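Local coordinates for protein alpha-L-arabinosidase (Xanthomonas axonopodis pv. citri, PDB 6D25) that is a trimeric GH51 arabinofuranosidase that probably hydrolyses arabinofuranosyl side groups of arabinoxylans and can cope with internally di-substituted units, at residues V83-A88 with M389-T394; H137-F142 with A150-N155; V251-R254 with F259-G262; T408-Q413 with G439-A444; K503-A508 with V515-Q520. One frame throughout, in Å; residues are numbered along the deposited sequence.

Interaction 1. Residues V83-A88 with M389-T394; sequences VAALKA and MVLTPT
Ala-85, in helix 80-88, and Leu-391, at the end of strand 388-391, bring the two backbones to their nearest point, with CA atoms 8.1 Å apart and no hydrogen bond between the segments. At that spacing side chains must bridge the gap, and a single methyl does so from the helix. CB of Ala-85 points at the strand and receives one branch of Leu-391, whose CD2 comes to 3.9 Å from it. The CB bond of Leu-391 is not aimed at the helix; the branch arrives because CG lies beside the backbone N (chi1 -57°) and the chain then extends. Met-389, two residues earlier on the same side of the strand, adds a looser touch. Its chain runs out extended and bends only at the thioether (chi3 73°), placing CE 4.5 Å from Ala-85 CB. The buried surface is small, 76 Å², and the side chains that meet are all apolar. Strand 388-391 belongs to a two-stranded antiparallel sheet with strand 382-385, from which Ile-382 touches both Ala-85 and Met-389. After the strand, Thr-392 N-caps helix 393-400, whose Tyr-395 OH is hydrogen-bonded to the carbonyl O of Ala-85, while helix 136-146 packs against Val-83 and Lys-87.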
# COMPACT_ATOMS: atom_id res chain seq x y z
N VAL A 83 29.67 -6.19 25.87
CA VAL A 83 29.18 -5.00 26.52
C VAL A 83 30.36 -4.09 26.91
O VAL A 83 30.35 -2.89 26.61
CB VAL A 83 28.29 -5.32 27.75
CG1 VAL A 83 28.02 -4.10 28.60
CG2 VAL A 83 26.99 -5.96 27.30
N ALA A 84 31.38 -4.67 27.55
CA ALA A 84 32.49 -3.87 28.03
C ALA A 84 33.24 -3.25 26.83
O ALA A 84 33.65 -2.07 26.85
CB ALA A 84 33.37 -4.72 28.90
N ALA A 85 33.44 -4.04 25.79
CA ALA A 85 34.20 -3.57 24.64
C ALA A 85 33.47 -2.42 23.92
O ALA A 85 34.08 -1.45 23.48
CB ALA A 85 34.48 -4.72 23.72
N LEU A 86 32.15 -2.52 23.79
CA LEU A 86 31.41 -1.48 23.10
C LEU A 86 31.32 -0.22 23.98
O LEU A 86 31.41 0.91 23.46
CB LEU A 86 30.02 -1.99 22.73
CG LEU A 86 30.02 -3.13 21.70
CD1 LEU A 86 28.61 -3.65 21.52
CD2 LEU A 86 30.58 -2.64 20.36
N LYS A 87 31.17 -0.39 25.29
CA LYS A 87 31.20 0.79 26.18
C LYS A 87 32.54 1.52 26.04
O LYS A 87 32.56 2.75 26.08
CB LYS A 87 30.97 0.38 27.63
CG LYS A 87 29.52 0.04 27.93
CD LYS A 87 29.27 -0.36 29.36
CE LYS A 87 29.24 0.86 30.25
NZ LYS A 87 28.81 0.47 31.60
N ALA A 88 33.63 0.78 25.88
CA ALA A 88 34.96 1.40 25.88
C ALA A 88 35.15 2.27 24.62
O ALA A 88 36.00 3.15 24.66
CB ALA A 88 36.05 0.35 25.98
N MET A 389 36.29 -14.18 22.22
CA MET A 389 36.02 -12.88 21.66
C MET A 389 37.32 -12.26 21.17
O MET A 389 38.30 -12.34 21.86
CB MET A 389 35.37 -11.95 22.69
CG MET A 389 34.84 -10.66 22.08
SD MET A 389 34.50 -9.31 23.26
CE MET A 389 36.19 -8.86 23.62
N VAL A 390 37.30 -11.59 20.03
CA VAL A 390 38.46 -10.84 19.56
C VAL A 390 38.02 -9.48 19.02
O VAL A 390 36.96 -9.33 18.42
CB VAL A 390 39.26 -11.65 18.53
CG1 VAL A 390 38.51 -11.89 17.25
CG2 VAL A 390 40.58 -10.98 18.18
N LEU A 391 38.82 -8.47 19.30
CA LEU A 391 38.64 -7.12 18.82
C LEU A 391 39.36 -6.99 17.46
O LEU A 391 40.49 -7.38 17.33
CB LEU A 391 39.25 -6.13 19.81
CG LEU A 391 38.71 -6.20 21.24
CD1 LEU A 391 39.40 -5.21 22.15
CD2 LEU A 391 37.24 -5.85 21.24
N THR A 392 38.68 -6.42 16.49
CA THR A 392 39.24 -6.34 15.13
C THR A 392 40.09 -5.07 14.97
O THR A 392 39.99 -4.12 15.73
CB THR A 392 38.12 -6.35 14.08
OG1 THR A 392 37.38 -5.13 14.21
CG2 THR A 392 37.23 -7.57 14.23
N PRO A 393 40.89 -5.02 13.90
CA PRO A 393 41.58 -3.80 13.55
C PRO A 393 40.63 -2.61 13.41
O PRO A 393 40.98 -1.50 13.79
CB PRO A 393 42.31 -4.13 12.24
CG PRO A 393 42.56 -5.58 12.36
CD PRO A 393 41.29 -6.12 13.00
N THR A 394 39.44 -2.85 12.89
CA THR A 394 38.47 -1.79 12.69
C THR A 394 38.03 -1.22 14.04
O THR A 394 37.90 -0.01 14.17
CB THR A 394 37.26 -2.30 11.88
OG1 THR A 394 37.72 -2.71 10.60
CG2 THR A 394 36.17 -1.26 11.73

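Interaction 2. Residues H137-F142 with A150-N155; sequences HEFMDF and AYIAGN
Phe-139 and Met-140 of helix 136-146 meet Ala-150 and Ile-152 of strand 149-154 in one alpha/beta unit of the (beta/alpha)8 barrel that forms the GH51 catalytic domain. The helix belongs to the crossover leading from strand 93-96 to the adjacent parallel strand 149-154. Its short segment runs at 154° to the strand, 9.6 Å away at closest approach, a spacing that side chains alone fill. Ala-150 points its small CB at the helix; Ile-152, two residues on, does not, but the end of its longer arm comes round to it. Ala-150 makes a shallow place in the strand surface, and the bent end of Met-140 settles over it: both SD and CE lie 3.6 Å from Ala-150 CB. The bends at chi2 and chi3 (-57° and -71°) are what fold the thioether in, since the CB bond of Met-140 does not itself aim at the strand. Phe-139 comes from beside it, its ring oblique to both strand partners, with CE2 4.0 Å from Ala-150 CB. The same ring slides past Ile-152 in the opposite direction and stacks on Trp-96 of strand 93-96. Trp-167 and Met-171 of helix 161-172 also touch Ile-152, so the seam continues into the next helix of the barrel. Ile-152 crosses the Met-140 chain at about a right angle, and its CD1 rests against the notch where sulfur and ring meet, 3.9 Å from Met-140 SD and 3.9 Å from Phe-139 CE2.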
# COMPACT_ATOMS: atom_id res chain seq x y z
N HIS A 137 12.28 -5.27 23.81
CA HIS A 137 12.75 -4.99 25.15
C HIS A 137 14.24 -5.31 25.26
O HIS A 137 14.99 -4.57 25.94
CB HIS A 137 11.97 -5.78 26.20
CG HIS A 137 10.60 -5.25 26.42
ND1 HIS A 137 10.20 -4.76 27.63
CD2 HIS A 137 9.54 -5.16 25.59
CE1 HIS A 137 8.94 -4.39 27.54
NE2 HIS A 137 8.50 -4.59 26.30
N GLU A 138 14.66 -6.41 24.62
CA GLU A 138 16.03 -6.83 24.80
C GLU A 138 16.95 -5.82 24.11
O GLU A 138 17.99 -5.45 24.67
CB GLU A 138 16.23 -8.26 24.28
CG GLU A 138 15.46 -9.29 25.08
CD GLU A 138 13.95 -9.39 24.84
OE1 GLU A 138 13.46 -8.91 23.78
OE2 GLU A 138 13.29 -9.96 25.71
N PHE A 139 16.57 -5.36 22.89
CA PHE A 139 17.40 -4.36 22.22
C PHE A 139 17.38 -3.03 23.00
O PHE A 139 18.46 -2.41 23.25
CB PHE A 139 16.97 -4.13 20.78
CG PHE A 139 17.71 -3.00 20.14
CD1 PHE A 139 19.06 -3.13 19.82
CD2 PHE A 139 17.11 -1.78 19.93
CE1 PHE A 139 19.76 -2.07 19.27
CE2 PHE A 139 17.82 -0.72 19.37
CZ PHE A 139 19.15 -0.89 19.05
N MET A 140 16.20 -2.56 23.38
CA MET A 140 16.15 -1.23 23.97
C MET A 140 16.87 -1.21 25.32
O MET A 140 17.58 -0.22 25.64
CB MET A 140 14.71 -0.73 24.10
CG MET A 140 14.04 -0.47 22.77
SD MET A 140 14.93 0.72 21.71
CE MET A 140 14.58 2.20 22.63
N ASP A 141 16.72 -2.25 26.12
CA ASP A 141 17.41 -2.31 27.41
C ASP A 141 18.92 -2.48 27.17
O ASP A 141 19.72 -2.00 27.98
CB ASP A 141 16.84 -3.42 28.30
CG ASP A 141 15.44 -3.13 28.83
OD1 ASP A 141 15.02 -1.94 28.84
OD2 ASP A 141 14.77 -4.11 29.20
N PHE A 142 19.32 -3.11 26.10
CA PHE A 142 20.76 -3.18 25.73
C PHE A 142 21.29 -1.77 25.43
O PHE A 142 22.40 -1.43 25.92
CB PHE A 142 20.94 -4.10 24.52
CG PHE A 142 22.35 -4.25 24.01
CD1 PHE A 142 23.28 -4.95 24.75
CD2 PHE A 142 22.74 -3.72 22.78
CE1 PHE A 142 24.56 -5.15 24.28
CE2 PHE A 142 24.02 -3.96 22.29
CZ PHE A 142 24.93 -4.64 23.05
N ALA A 150 19.12 4.51 20.53
CA ALA A 150 18.47 3.56 19.64
C ALA A 150 18.14 4.25 18.31
O ALA A 150 17.53 5.33 18.30
CB ALA A 150 17.19 3.08 20.29
N TYR A 151 18.52 3.62 17.21
CA TYR A 151 18.11 3.97 15.89
C TYR A 151 17.26 2.80 15.37
O TYR A 151 17.79 1.77 14.97
CB TYR A 151 19.35 4.29 15.07
CG TYR A 151 19.16 4.59 13.60
CD1 TYR A 151 17.92 4.64 12.99
CD2 TYR A 151 20.28 4.86 12.82
CE1 TYR A 151 17.81 4.93 11.64
CE2 TYR A 151 20.17 5.15 11.46
CZ TYR A 151 18.93 5.18 10.87
OH TYR A 151 18.82 5.44 9.53
N ILE A 152 15.94 2.94 15.42
CA ILE A 152 15.02 1.85 15.11
C ILE A 152 14.72 1.88 13.62
O ILE A 152 14.35 2.92 13.12
CB ILE A 152 13.72 1.99 15.93
CG1 ILE A 152 13.99 1.85 17.42
CG2 ILE A 152 12.66 0.99 15.44
CD1 ILE A 152 14.46 0.48 17.83
N ALA A 153 14.80 0.73 12.97
CA ALA A 153 14.48 0.57 11.53
C ALA A 153 13.08 -0.03 11.41
O ALA A 153 12.86 -1.18 11.79
CB ALA A 153 15.50 -0.29 10.84
N GLY A 154 12.14 0.78 10.91
CA GLY A 154 10.74 0.36 10.80
C GLY A 154 10.41 -0.30 9.46
O GLY A 154 11.09 -0.11 8.42
N ASN A 155 9.37 -1.13 9.49
CA ASN A 155 8.91 -1.94 8.36
C ASN A 155 7.90 -1.12 7.54
O ASN A 155 6.77 -0.86 7.98
CB ASN A 155 8.27 -3.24 8.86
CG ASN A 155 7.81 -4.17 7.74
OD1 ASN A 155 7.58 -3.72 6.63
ND2 ASN A 155 7.63 -5.45 8.03

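Interaction 3. Residues V251-R254 with F259-G262; sequences VMMR and FMDG
Met-252 and Met-253, successive residues of helix 246-256, both touch Met-260, so the whole contact is made by three methionines. The two helical side chains have similar shapes: in each, CG lies beside the backbone N, and further bends at chi2 and chi3 curl the chain. Being neighbours on the helix, they leave it in different directions and present different atoms. Met-253 turns its sulfur to the loop, with SD 3.9 Å from SD of Met-260, and the two chains cross at about a right angle. Met-252 instead offers its methyl, CE standing 4.2 Å from CE of Met-260 where the chains cross obliquely. Met-260 reaches both because its CB bond points at the helix and its chain is straight through chi2 (177°). CG sits between the backbone N and the carbonyl carbon (chi1 54°), the crowded position, and the bend at chi3 (86°) carries CE to 3.6 Å from the carbonyl O of Met-252. That last approach is a van der Waals contact against the helix backbone, not a hydrogen bond. Met-260 thus accounts for 69 of the 119 Å² buried. Met-309 and Tyr-312 of helix 285-312 back Met-253, while Val-212 and Ala-216 of helix 212-224 back Met-252. This is the helix-to-strand return of a (beta/alpha)8 barrel, where the loop after a helix turns into the next parallel strand, here 262-269.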
# COMPACT_ATOMS: atom_id res chain seq x y z
N VAL A 251 14.70 12.86 -6.51
CA VAL A 251 13.26 12.73 -6.36
C VAL A 251 12.90 12.72 -4.88
O VAL A 251 11.91 13.36 -4.50
CB VAL A 251 12.72 11.49 -7.09
CG1 VAL A 251 11.25 11.26 -6.79
CG2 VAL A 251 12.95 11.64 -8.59
N MET A 252 13.62 11.99 -4.04
CA MET A 252 13.23 11.95 -2.63
C MET A 252 13.28 13.37 -2.05
O MET A 252 12.39 13.75 -1.27
CB MET A 252 14.14 11.07 -1.77
CG MET A 252 13.99 9.63 -2.00
SD MET A 252 12.34 8.92 -1.57
CE MET A 252 12.04 9.70 0.00
N MET A 253 14.31 14.15 -2.39
CA MET A 253 14.43 15.49 -1.83
C MET A 253 13.35 16.41 -2.44
O MET A 253 12.69 17.16 -1.71
CB MET A 253 15.84 16.07 -2.07
CG MET A 253 16.91 15.38 -1.27
SD MET A 253 16.67 15.41 0.51
CE MET A 253 17.05 17.14 0.82
N ARG A 254 13.18 16.36 -3.76
CA ARG A 254 12.19 17.19 -4.44
C ARG A 254 10.80 16.92 -3.83
O ARG A 254 10.02 17.83 -3.60
CB ARG A 254 12.11 16.90 -5.94
CG ARG A 254 11.11 17.73 -6.73
CD ARG A 254 11.12 17.24 -8.20
NE ARG A 254 10.41 15.97 -8.36
CZ ARG A 254 10.72 15.00 -9.22
NH1 ARG A 254 11.74 15.12 -10.06
NH2 ARG A 254 9.97 13.90 -9.27
N PHE A 259 9.50 16.40 4.98
CA PHE A 259 8.99 15.39 5.91
C PHE A 259 10.09 14.52 6.51
O PHE A 259 9.76 13.50 7.13
CB PHE A 259 7.96 14.51 5.22
CG PHE A 259 6.78 15.27 4.71
CD1 PHE A 259 5.87 15.82 5.62
CD2 PHE A 259 6.62 15.52 3.37
CE1 PHE A 259 4.80 16.57 5.16
CE2 PHE A 259 5.53 16.23 2.91
CZ PHE A 259 4.63 16.78 3.80
N MET A 260 11.37 14.86 6.30
CA MET A 260 12.43 14.01 6.79
C MET A 260 13.41 14.85 7.63
O MET A 260 13.56 16.03 7.39
CB MET A 260 13.17 13.34 5.63
CG MET A 260 13.68 14.30 4.59
SD MET A 260 14.62 13.52 3.27
CE MET A 260 13.33 13.04 2.11
N ASP A 261 14.03 14.21 8.59
CA ASP A 261 15.14 14.79 9.39
C ASP A 261 16.49 14.32 8.84
O ASP A 261 17.53 14.97 9.07
CB ASP A 261 14.94 14.43 10.87
CG ASP A 261 13.61 14.94 11.35
OD1 ASP A 261 13.47 16.17 11.41
OD2 ASP A 261 12.65 14.11 11.58
N GLY A 262 16.46 13.23 8.09
CA GLY A 262 17.66 12.67 7.48
C GLY A 262 17.31 11.86 6.25
O GLY A 262 16.13 11.42 6.09

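Interaction 4. Residues T408-Q413 with G439-A444; sequences THLPLQ and GHVYIA
Leu-410, the first residue of 408-413 to meet the other segment, faces Val-441 with their CA atoms 8.7 Å apart. Its CB bond points across the gap; chi1 (-57°) sets CG beside the backbone N and the extended chi2 carries CD1 forward. CD1 rests against both methyls of the valine, 3.9 Å from Val-441 CG1 and 4.0 Å from Val-441 CG2, so this one methyl sits in the fork of the valine. Pro-411 separates this leucine from the next. The two backbones are not hydrogen-bonded to each other, because strand 424-435 lies between them in the sheet: it pairs antiparallel with 407-421 on one edge and with 441-447 on the other. They are therefore next-but-one strands of the C-terminal beta-sandwich domain, running the same way, and the paired residues advance together along both. Leu-35 of strand 29-36 touches Leu-410, Val-441, Leu-412 and Ile-443, tying the two pairs into one apolar patch. Two residues after Leu-410, Leu-412 again sends its side chain across, but by the other torsion, CG anti to its N (chi1 176°). Its CD2 reaches the beta-branch methyl of the isoleucine, 4.1 Å from Ile-443 CG2, the two chains crossing at about a right angle.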
# COMPACT_ATOMS: atom_id res chain seq x y z
N THR A 408 35.26 19.59 16.88
CA THR A 408 35.17 20.66 15.91
C THR A 408 36.15 20.34 14.76
O THR A 408 37.35 20.14 15.00
CB THR A 408 35.52 22.00 16.57
OG1 THR A 408 34.59 22.26 17.61
CG2 THR A 408 35.52 23.17 15.61
N HIS A 409 35.64 20.33 13.55
CA HIS A 409 36.47 20.13 12.36
C HIS A 409 37.53 21.24 12.23
O HIS A 409 37.21 22.43 12.37
CB HIS A 409 35.58 20.10 11.10
CG HIS A 409 36.34 20.22 9.82
ND1 HIS A 409 37.08 19.19 9.31
CD2 HIS A 409 36.48 21.28 8.97
CE1 HIS A 409 37.62 19.60 8.18
NE2 HIS A 409 37.28 20.88 7.94
N LEU A 410 38.77 20.86 11.92
CA LEU A 410 39.80 21.80 11.56
C LEU A 410 40.30 21.49 10.14
O LEU A 410 40.55 20.32 9.80
CB LEU A 410 40.98 21.71 12.53
CG LEU A 410 40.64 21.93 14.00
CD1 LEU A 410 41.87 21.71 14.85
CD2 LEU A 410 40.05 23.31 14.28
N PRO A 411 40.46 22.53 9.31
CA PRO A 411 40.95 22.31 7.94
C PRO A 411 42.37 21.76 7.97
O PRO A 411 43.23 22.35 8.62
CB PRO A 411 40.92 23.68 7.25
CG PRO A 411 39.83 24.43 8.07
CD PRO A 411 39.97 23.90 9.47
N LEU A 412 42.58 20.65 7.29
CA LEU A 412 43.92 20.07 7.09
C LEU A 412 44.09 19.87 5.58
O LEU A 412 43.39 19.07 5.01
CB LEU A 412 44.06 18.75 7.85
CG LEU A 412 45.39 18.01 7.61
CD1 LEU A 412 46.58 18.75 8.22
CD2 LEU A 412 45.36 16.63 8.23
N GLN A 413 45.00 20.60 4.96
CA GLN A 413 45.28 20.47 3.53
C GLN A 413 46.61 19.72 3.37
O GLN A 413 47.58 20.14 3.96
CB GLN A 413 45.40 21.85 2.87
CG GLN A 413 45.08 21.83 1.37
CD GLN A 413 45.87 22.78 0.48
OE1 GLN A 413 46.23 23.90 0.87
NE2 GLN A 413 46.15 22.33 -0.73
N GLY A 439 39.66 19.83 24.59
CA GLY A 439 40.42 21.06 24.40
C GLY A 439 41.70 20.85 23.60
O GLY A 439 42.37 21.83 23.26
N HIS A 440 42.06 19.62 23.28
CA HIS A 440 43.29 19.32 22.54
C HIS A 440 42.99 19.18 21.04
O HIS A 440 41.88 18.75 20.63
CB HIS A 440 43.94 18.03 23.07
CG HIS A 440 44.47 18.17 24.46
ND1 HIS A 440 45.77 18.63 24.72
CD2 HIS A 440 43.89 17.98 25.66
CE1 HIS A 440 45.95 18.71 26.03
NE2 HIS A 440 44.81 18.30 26.63
N VAL A 441 44.00 19.50 20.25
CA VAL A 441 43.94 19.27 18.81
C VAL A 441 44.47 17.86 18.52
O VAL A 441 45.50 17.45 19.07
CB VAL A 441 44.73 20.33 18.03
CG1 VAL A 441 44.92 19.97 16.57
CG2 VAL A 441 44.09 21.69 18.20
N TYR A 442 43.75 17.13 17.66
CA TYR A 442 44.13 15.81 17.21
C TYR A 442 44.27 15.79 15.69
O TYR A 442 43.49 16.45 14.98
CB TYR A 442 43.10 14.76 17.62
CG TYR A 442 43.01 14.50 19.11
CD1 TYR A 442 42.35 15.39 19.95
CD2 TYR A 442 43.60 13.40 19.67
CE1 TYR A 442 42.26 15.16 21.31
CE2 TYR A 442 43.54 13.15 21.03
CZ TYR A 442 42.87 14.04 21.86
OH TYR A 442 42.81 13.80 23.20
N ILE A 443 45.29 15.06 15.21
CA ILE A 443 45.57 14.93 13.78
C ILE A 443 45.68 13.44 13.47
O ILE A 443 46.51 12.77 14.10
CB ILE A 443 46.87 15.60 13.34
CG1 ILE A 443 46.99 17.05 13.81
CG2 ILE A 443 47.04 15.42 11.82
CD1 ILE A 443 48.40 17.60 13.65
N ALA A 444 44.83 12.98 12.53
CA ALA A 444 44.88 11.62 12.03
C ALA A 444 45.62 11.63 10.69
O ALA A 444 45.32 12.48 9.84
CB ALA A 444 43.50 11.08 11.89

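Interaction 5. Residues K503-A508 with V515-Q520; sequences KTVNVA and VMLKLQ
The first torsions of Val-507 and Leu-517 set their tips facing: the valine has CG1 anti to its backbone N (chi1 -174°), which sets CG2 beside that N, while the leucine holds CG beside its own N (chi1 -54°). The two side chains reach toward each other tip to tip, with Val-507 CG2 3.8 Å from Leu-517 CD1, the closest approach in the contact. Val-505 repeats the valine torsion and Leu-519 the leucine one, but that second pair meets on a slant, and Val-505 CG2 stays 4.0 Å from Leu-519 CD2. Leu-517 also spans the two valines, since its CD1 lies 4.4 Å from Val-505 CG1 as well, a looser touch. The strand axes pass 10.6 Å apart at an angle of 153°, too far for backbone bonds, and no hydrogen bond joins the segments. Such spacing is what facing layers of a beta-sandwich show, here in the C-terminal domain of the GH51 enzyme. Each strand bonds to other neighbours: 504-509 to strands 454-461 and 498-501, and 513-519 to strands 441-447 and 468-473. The chain makes the crossing in a short turn between 509 and 513, so the two strands run roughly antiparallel, one in each layer. Alternation along each strand sends Val-505 and Val-507 inward while Asn-506 turns away. Val-460 of strand 454-461 touches Val-505, and Val-468 of strand 468-473 touches both Leu-517 and Leu-519, extending the apolar layer of the sandwich past the two segments.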
# COMPACT_ATOMS: atom_id res chain seq x y z
N LYS A 503 56.51 26.04 14.43
CA LYS A 503 55.13 25.86 14.05
C LYS A 503 54.93 24.58 13.22
O LYS A 503 53.90 24.44 12.64
CB LYS A 503 54.65 27.12 13.32
CG LYS A 503 54.61 28.36 14.22
CD LYS A 503 54.38 29.64 13.50
CE LYS A 503 53.14 29.59 12.64
NZ LYS A 503 52.99 30.81 11.82
N THR A 504 55.88 23.66 13.20
CA THR A 504 55.80 22.48 12.34
C THR A 504 55.62 21.21 13.20
O THR A 504 56.32 21.03 14.21
CB THR A 504 57.08 22.36 11.50
OG1 THR A 504 57.19 23.55 10.74
CG2 THR A 504 57.10 21.19 10.54
N VAL A 505 54.70 20.33 12.75
CA VAL A 505 54.69 18.96 13.20
C VAL A 505 55.31 18.07 12.12
O VAL A 505 54.85 18.05 10.98
CB VAL A 505 53.26 18.48 13.55
CG1 VAL A 505 53.26 17.04 14.01
CG2 VAL A 505 52.64 19.31 14.66
N ASN A 506 56.38 17.38 12.46
CA ASN A 506 57.07 16.50 11.50
C ASN A 506 56.77 15.06 11.90
O ASN A 506 56.92 14.71 13.08
CB ASN A 506 58.60 16.75 11.48
CG ASN A 506 59.38 15.82 10.56
OD1 ASN A 506 59.46 16.08 9.35
ND2 ASN A 506 60.04 14.79 11.12
N VAL A 507 56.35 14.25 10.94
CA VAL A 507 55.93 12.88 11.21
C VAL A 507 56.68 11.92 10.28
O VAL A 507 56.59 12.04 9.07
CB VAL A 507 54.42 12.73 11.02
CG1 VAL A 507 53.94 11.35 11.45
CG2 VAL A 507 53.62 13.80 11.74
N ALA A 508 57.38 10.97 10.85
CA ALA A 508 57.91 9.81 10.12
C ALA A 508 56.83 8.72 10.14
O ALA A 508 56.57 8.07 11.16
CB ALA A 508 59.22 9.35 10.73
N VAL A 515 48.14 6.82 12.17
CA VAL A 515 48.52 7.43 13.46
C VAL A 515 47.44 8.45 13.86
O VAL A 515 46.79 9.07 13.01
CB VAL A 515 49.91 8.09 13.42
CG1 VAL A 515 50.98 7.08 13.03
CG2 VAL A 515 49.95 9.29 12.48
N MET A 516 47.24 8.57 15.16
CA MET A 516 46.42 9.59 15.77
C MET A 516 47.31 10.37 16.74
O MET A 516 47.85 9.79 17.67
CB MET A 516 45.20 9.00 16.48
CG MET A 516 44.29 10.04 17.08
SD MET A 516 43.51 11.13 15.86
CE MET A 516 42.33 9.99 15.15
N LEU A 517 47.51 11.64 16.44
CA LEU A 517 48.41 12.54 17.18
C LEU A 517 47.61 13.52 18.03
O LEU A 517 46.58 14.00 17.58
CB LEU A 517 49.26 13.34 16.19
CG LEU A 517 50.02 12.50 15.17
CD1 LEU A 517 50.84 13.40 14.26
CD2 LEU A 517 50.92 11.49 15.86
N LYS A 518 48.07 13.72 19.24
CA LYS A 518 47.47 14.66 20.16
C LYS A 518 48.48 15.77 20.45
O LYS A 518 49.63 15.48 20.90
CB LYS A 518 47.11 13.93 21.45
CG LYS A 518 46.61 14.81 22.59
CD LYS A 518 46.31 13.99 23.81
CE LYS A 518 45.75 14.83 24.93
NZ LYS A 518 45.56 14.08 26.19
N LEU A 519 48.12 17.00 20.12
CA LEU A 519 48.97 18.15 20.40
C LEU A 519 48.71 18.65 21.82
O LEU A 519 47.57 18.71 22.27
CB LEU A 519 48.72 19.26 19.37
CG LEU A 519 48.91 18.85 17.92
CD1 LEU A 519 48.80 20.00 16.95
CD2 LEU A 519 50.28 18.23 17.76
N GLN A 520 49.75 18.99 22.54
CA GLN A 520 49.61 19.86 23.70
C GLN A 520 49.59 21.30 23.17
O GLN A 520 50.56 21.88 22.58
CB GLN A 520 50.72 19.56 24.71
CG GLN A 520 50.22 19.39 26.14
CD GLN A 520 49.42 18.13 26.41
OE1 GLN A 520 49.15 17.30 25.53
NE2 GLN A 520 49.02 17.98 27.67
OXT GLN A 520 48.53 21.90 23.23

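In the fold
Interactions 2 and 3 lie in the (beta/alpha)8 barrel and 4 and 5 in the C-terminal sandwich, while interaction 1 ties the barrel to the chain that leads on to the sandwich. The centres of 2 and 3 are about 23 Å apart. The segments of interaction 1, some 300 positions apart, enclose both in sequence, and Val-83 and Leu-86 touch Phe-142 of interaction 2. Helix 393-400 then leads into strand 407-421, where interaction 4 opens. Interactions 4 and 5, centres about 11 Å apart, use strands 441-447 and 513-519, neighbours in one sheet, probably bonded from Ile-443 O to Leu-517 N. Four contacts thus hold within a domain, and interaction 1 closes a long loop of barrel chain.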